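Side-chain contacts in choline binding protein A (Lactobacillus salivarius str. Ren, PDB 5GT1), which binds zinc through a domain of peptidase family M23 and probably helps the bacterium adhere to human intestinal epithelial cells: residues Tyr92-Ser97 and Thr101-Glu106; Met147-Asn152 and Asn157-Asp162. All coordinates share one frame; numbering follows the deposited sequence.

Interaction 1: Tyr92-Ser97 and Thr101-Glu106; sequences YVVVRS and TFVYQE
Thr101 OG1 accepts a hydrogen bond from Arg96 NH1 at 2.9 Å. The hydroxyl lies almost exactly in the guanidinium plane, at its edge. It is also hydrogen-bonded to Glu143 O. Arg96 NH1 has a further bond to Arg142 O, so both groups are tied to the chain just beyond strand 135-141. The bend of the arginine at chi2 (78°) brings NH1 round to the hydroxyl, and the two side chains cross at about a right angle. The methyl of Thr101 faces the other way along the strand. Its CG2 presses on Val94 CG1 at 3.4 Å, tighter than usual for two carbons.

The two segments form a beta hairpin in the antiparallel sheet of the M23 domain. Val93 with Tyr104 and Val95 with Phe102 are hydrogen-bonded pairs, each with two backbone bonds. The shorter bond of the first pair runs from Tyr104 N to Val93 O at 2.8 Å. Between them Val94 and Val103 make a non-hydrogen-bonded pair, and Val146 of helix 146-151 packs on both.

Val93, Val95, Phe102 and Tyr104 share the other face. Tyr104 CG lies opposite the carbonyl carbon (chi1 -58°), which leans the ring toward strand 92-96. Its CE2 then reaches Val95 CG2 at 4.0 Å, and its OH bonds to Val75 N. The Phe102 ring turns an edge to the neighbouring strand, with CD2 3.5 Å from Val95 O. Farther along this edge CE2 meets Ser97 OG at 3.6 Å.

At the far end Tyr92 CB rests on Gln105 CB at 3.7 Å. Gln105 touches the zinc ligand His137, and its side chain comes within about 5 Å of the metal at the nearest atoms. Gln105 NE2 donates to Glu106 OE2, with the acceptor in the amide plane.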
# COMPACT_ATOMS: atom_id res chain seq x y z
N TYR A 92 -3.27 9.62 2.97
CA TYR A 92 -3.35 8.16 2.96
C TYR A 92 -4.76 7.62 3.21
O TYR A 92 -5.59 8.29 3.82
CB TYR A 92 -2.35 7.55 3.96
CG TYR A 92 -2.68 7.92 5.39
CD1 TYR A 92 -3.48 7.09 6.17
CD2 TYR A 92 -2.20 9.10 5.95
CE1 TYR A 92 -3.80 7.42 7.48
CE2 TYR A 92 -2.51 9.44 7.26
CZ TYR A 92 -3.31 8.60 8.02
OH TYR A 92 -3.64 8.93 9.32
N VAL A 93 -5.00 6.40 2.74
CA VAL A 93 -6.26 5.71 2.96
C VAL A 93 -5.95 4.39 3.64
O VAL A 93 -5.03 3.68 3.22
CB VAL A 93 -6.96 5.40 1.63
CG1 VAL A 93 -8.30 4.70 1.86
CG2 VAL A 93 -7.14 6.68 0.84
N VAL A 94 -6.69 4.08 4.71
CA VAL A 94 -6.56 2.82 5.43
C VAL A 94 -7.82 1.96 5.19
O VAL A 94 -8.96 2.43 5.37
CB VAL A 94 -6.35 3.05 6.96
CG1 VAL A 94 -6.13 1.72 7.69
CG2 VAL A 94 -5.17 4.00 7.17
N VAL A 95 -7.60 0.73 4.74
CA VAL A 95 -8.66 -0.24 4.52
C VAL A 95 -8.39 -1.45 5.41
O VAL A 95 -7.27 -1.95 5.46
CB VAL A 95 -8.71 -0.69 3.03
CG1 VAL A 95 -9.77 -1.78 2.83
CG2 VAL A 95 -8.99 0.48 2.10
N ARG A 96 -9.42 -1.90 6.14
CA ARG A 96 -9.28 -3.04 7.05
C ARG A 96 -10.13 -4.19 6.58
O ARG A 96 -11.32 -4.00 6.33
CB ARG A 96 -9.68 -2.65 8.48
CG ARG A 96 -9.69 -3.81 9.47
CD ARG A 96 -8.30 -4.20 9.96
NE ARG A 96 -8.30 -5.54 10.57
CZ ARG A 96 -7.21 -6.21 10.95
NH1 ARG A 96 -5.99 -5.69 10.79
NH2 ARG A 96 -7.34 -7.42 11.50
N SER A 97 -9.53 -5.36 6.40
CA SER A 97 -10.27 -6.59 6.12
C SER A 97 -10.32 -7.43 7.41
O SER A 97 -10.00 -6.93 8.49
CB SER A 97 -9.61 -7.37 4.99
OG SER A 97 -8.34 -7.88 5.37
N THR A 101 -4.68 -4.87 7.73
CA THR A 101 -4.80 -3.44 7.51
C THR A 101 -3.93 -3.07 6.31
O THR A 101 -2.72 -3.36 6.29
CB THR A 101 -4.34 -2.65 8.74
OG1 THR A 101 -5.09 -3.08 9.89
CG2 THR A 101 -4.52 -1.15 8.52
N PHE A 102 -4.55 -2.45 5.30
CA PHE A 102 -3.87 -1.98 4.10
C PHE A 102 -3.74 -0.46 4.17
O PHE A 102 -4.73 0.23 4.43
CB PHE A 102 -4.69 -2.37 2.86
CG PHE A 102 -4.95 -3.86 2.74
CD1 PHE A 102 -4.12 -4.67 1.98
CD2 PHE A 102 -6.06 -4.45 3.38
CE1 PHE A 102 -4.36 -6.04 1.87
CE2 PHE A 102 -6.31 -5.80 3.28
CZ PHE A 102 -5.46 -6.60 2.53
N VAL A 103 -2.55 0.05 3.93
CA VAL A 103 -2.34 1.51 3.88
C VAL A 103 -1.93 1.92 2.47
O VAL A 103 -0.92 1.44 1.95
CB VAL A 103 -1.28 1.96 4.91
CG1 VAL A 103 -1.15 3.48 4.93
CG2 VAL A 103 -1.64 1.42 6.29
N TYR A 104 -2.72 2.78 1.83
CA TYR A 104 -2.36 3.33 0.53
C TYR A 104 -1.92 4.76 0.77
O TYR A 104 -2.72 5.60 1.19
CB TYR A 104 -3.57 3.33 -0.44
CG TYR A 104 -4.18 1.97 -0.67
CD1 TYR A 104 -3.90 1.25 -1.84
CD2 TYR A 104 -5.04 1.40 0.27
CE1 TYR A 104 -4.46 -0.01 -2.06
CE2 TYR A 104 -5.60 0.14 0.06
CZ TYR A 104 -5.29 -0.56 -1.11
OH TYR A 104 -5.85 -1.81 -1.32
N GLN A 105 -0.65 5.06 0.51
CA GLN A 105 -0.13 6.38 0.87
C GLN A 105 0.73 6.96 -0.25
O GLN A 105 1.08 6.24 -1.21
CB GLN A 105 0.67 6.27 2.17
CG GLN A 105 1.99 5.53 2.00
CD GLN A 105 2.70 5.27 3.31
OE1 GLN A 105 2.13 4.68 4.22
NE2 GLN A 105 3.97 5.69 3.39
N GLU A 106 1.04 8.25 -0.13
CA GLU A 106 1.94 9.00 -1.02
C GLU A 106 1.52 9.20 -2.48
O GLU A 106 2.11 10.02 -3.19
CB GLU A 106 3.36 8.45 -0.91
CG GLU A 106 3.92 8.63 0.50
CD GLU A 106 5.28 8.02 0.62
OE1 GLU A 106 6.26 8.65 0.13
OE2 GLU A 106 5.37 6.91 1.20

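Interaction 2: Met147-Asn152 and Asn157-Asp162; sequences MKAIAN and NGTWLD
Trp160 NE1 donates to Ala149 O at 3.0 Å, joining the indole to the last turn of helix 146-151. The bond is bent, with an N-H...O angle of 136°. The indole nitrogen stands well above the carbonyl plane of Ala149, off the lone pairs of the oxygen. Asn152 N reaches the same oxygen from the opposite face, so two donors hold it.

The amides of Asn152 and Asn157 add a weak bond. Asn157 ND2 lies 3.3 Å from Asn152 OD1, and the side chains cross at about a right angle. The stronger donor to Asn152 OD1 is Asn155 ND2, in the loop between the segments. Asn152 ND2 turns back and donates to Lys148 O. Asn157 OD1 accepts from Thr159 N, which makes an Asx turn. It also takes the Thr159 hydroxyl, with OG1 at 2.7 Å, on the same face of the amide. Asn157 CG sits between the backbone N and the carbonyl carbon (chi1 65°), where its oxygen can accept both.

The apolar contacts centre on Ala149. Its CB touches Trp160 CZ2 at 3.5 Å and Thr159 CG2 at 3.9 Å. That threonine methyl lies over one face of the indole, near its rim. Ile150 CG1 meets Trp160 CZ2 more loosely, at 4.3 Å. Thr141 of strand 135-141 touches both Ala149 and Trp160, so the indole is set between helix and sheet. A leucine in place of Trp160 has no N-H to give, would probably leave Ala149 O with Asn152 N as its remaining donor here, and is likely to open a gap beside Ala149 CB.

One bent N-H bond and a close alanine-indole contact thus hold the helix end near strand 160-161, while the more exposed asparagine pair, with its long weak bond, probably adds less.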
# COMPACT_ATOMS: atom_id res chain seq x y z
N MET A 147 -1.87 3.65 13.81
CA MET A 147 -0.89 4.60 14.33
C MET A 147 0.27 3.88 15.01
O MET A 147 1.43 4.29 14.88
CB MET A 147 -1.55 5.61 15.26
CG MET A 147 -2.42 6.61 14.53
SD MET A 147 -1.52 7.56 13.27
CE MET A 147 -2.95 8.25 12.43
N LYS A 148 -0.04 2.81 15.74
CA LYS A 148 1.00 2.00 16.37
C LYS A 148 1.88 1.34 15.28
O LYS A 148 3.12 1.39 15.36
CB LYS A 148 0.37 0.96 17.31
CG LYS A 148 1.39 0.24 18.18
N ALA A 149 1.26 0.78 14.25
CA ALA A 149 2.03 0.25 13.12
C ALA A 149 2.91 1.34 12.51
O ALA A 149 4.10 1.14 12.26
CB ALA A 149 1.10 -0.38 12.09
N ILE A 150 2.34 2.53 12.32
CA ILE A 150 3.11 3.64 11.76
C ILE A 150 4.29 4.06 12.67
O ILE A 150 5.36 4.43 12.19
CB ILE A 150 2.20 4.82 11.35
CG1 ILE A 150 1.27 4.38 10.20
CG2 ILE A 150 3.03 6.00 10.87
CD1 ILE A 150 0.07 5.28 9.99
N ALA A 151 4.10 3.97 13.98
CA ALA A 151 5.21 4.19 14.93
C ALA A 151 6.38 3.21 14.71
O ALA A 151 7.53 3.50 15.08
CB ALA A 151 4.71 4.13 16.36
N ASN A 152 6.08 2.07 14.09
CA ASN A 152 7.10 1.09 13.72
C ASN A 152 7.47 1.11 12.24
O ASN A 152 7.89 0.09 11.69
CB ASN A 152 6.62 -0.31 14.10
CG ASN A 152 6.72 -0.56 15.59
OD1 ASN A 152 7.79 -0.89 16.10
ND2 ASN A 152 5.60 -0.40 16.30
N ASN A 157 10.44 -5.65 12.70
CA ASN A 157 10.12 -6.50 13.82
C ASN A 157 8.90 -7.38 13.59
O ASN A 157 8.32 -7.91 14.54
CB ASN A 157 9.93 -5.64 15.08
CG ASN A 157 8.74 -4.72 14.99
OD1 ASN A 157 8.14 -4.55 13.92
ND2 ASN A 157 8.37 -4.12 16.11
N GLY A 158 8.49 -7.53 12.33
CA GLY A 158 7.30 -8.32 12.01
C GLY A 158 6.01 -7.53 11.95
O GLY A 158 4.97 -8.08 11.61
N THR A 159 6.04 -6.23 12.27
CA THR A 159 4.82 -5.41 12.20
C THR A 159 4.28 -5.36 10.75
O THR A 159 3.11 -5.65 10.50
CB THR A 159 5.08 -3.97 12.70
OG1 THR A 159 5.47 -4.02 14.08
CG2 THR A 159 3.82 -3.12 12.59
N TRP A 160 5.16 -4.98 9.83
CA TRP A 160 4.80 -4.82 8.42
C TRP A 160 5.19 -6.05 7.67
O TRP A 160 6.21 -6.69 7.97
CB TRP A 160 5.50 -3.58 7.84
CG TRP A 160 5.01 -2.31 8.50
CD1 TRP A 160 5.63 -1.57 9.53
CD2 TRP A 160 3.76 -1.61 8.22
NE1 TRP A 160 4.86 -0.49 9.87
CE2 TRP A 160 3.72 -0.46 9.12
CE3 TRP A 160 2.71 -1.81 7.33
CZ2 TRP A 160 2.66 0.45 9.11
CZ3 TRP A 160 1.64 -0.90 7.33
CH2 TRP A 160 1.63 0.21 8.20
N LEU A 161 4.36 -6.41 6.70
CA LEU A 161 4.54 -7.59 5.89
C LEU A 161 4.86 -7.21 4.46
O LEU A 161 4.50 -6.12 4.00
CB LEU A 161 3.27 -8.45 5.93
CG LEU A 161 2.69 -8.71 7.32
CD1 LEU A 161 1.31 -9.36 7.25
CD2 LEU A 161 3.65 -9.54 8.18
N ASP A 162 5.53 -8.12 3.74
CA ASP A 162 5.91 -7.85 2.35
C ASP A 162 4.67 -7.91 1.45
O ASP A 162 4.11 -8.99 1.25
CB ASP A 162 6.96 -8.88 1.89
CG ASP A 162 7.45 -8.62 0.47
OD1 ASP A 162 6.92 -7.72 -0.23
OD2 ASP A 162 8.40 -9.32 0.07

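From the N terminus the chain passes the zinc ligands His57 and Asp61 and then strand 78-86. Interaction 1 follows and closes a hairpin whose strands are joined by four residues. The chain next reaches strand 135-141, which carries His137 and pairs with both strand 101-108 and strand 160-161. Interaction 2 then closes the short loop between helix 146-151 and strand 160-161, just before helix 163-173. The two contacts come in series and neither nest nor cross. They meet in space, with Tyr92 OH 3.3 Å from Met147 CE and Val103 CG2 4.0 Å from Trp160 CH2. Helix 146-151 is thereby tied to the hairpin as well as to strand 160-161.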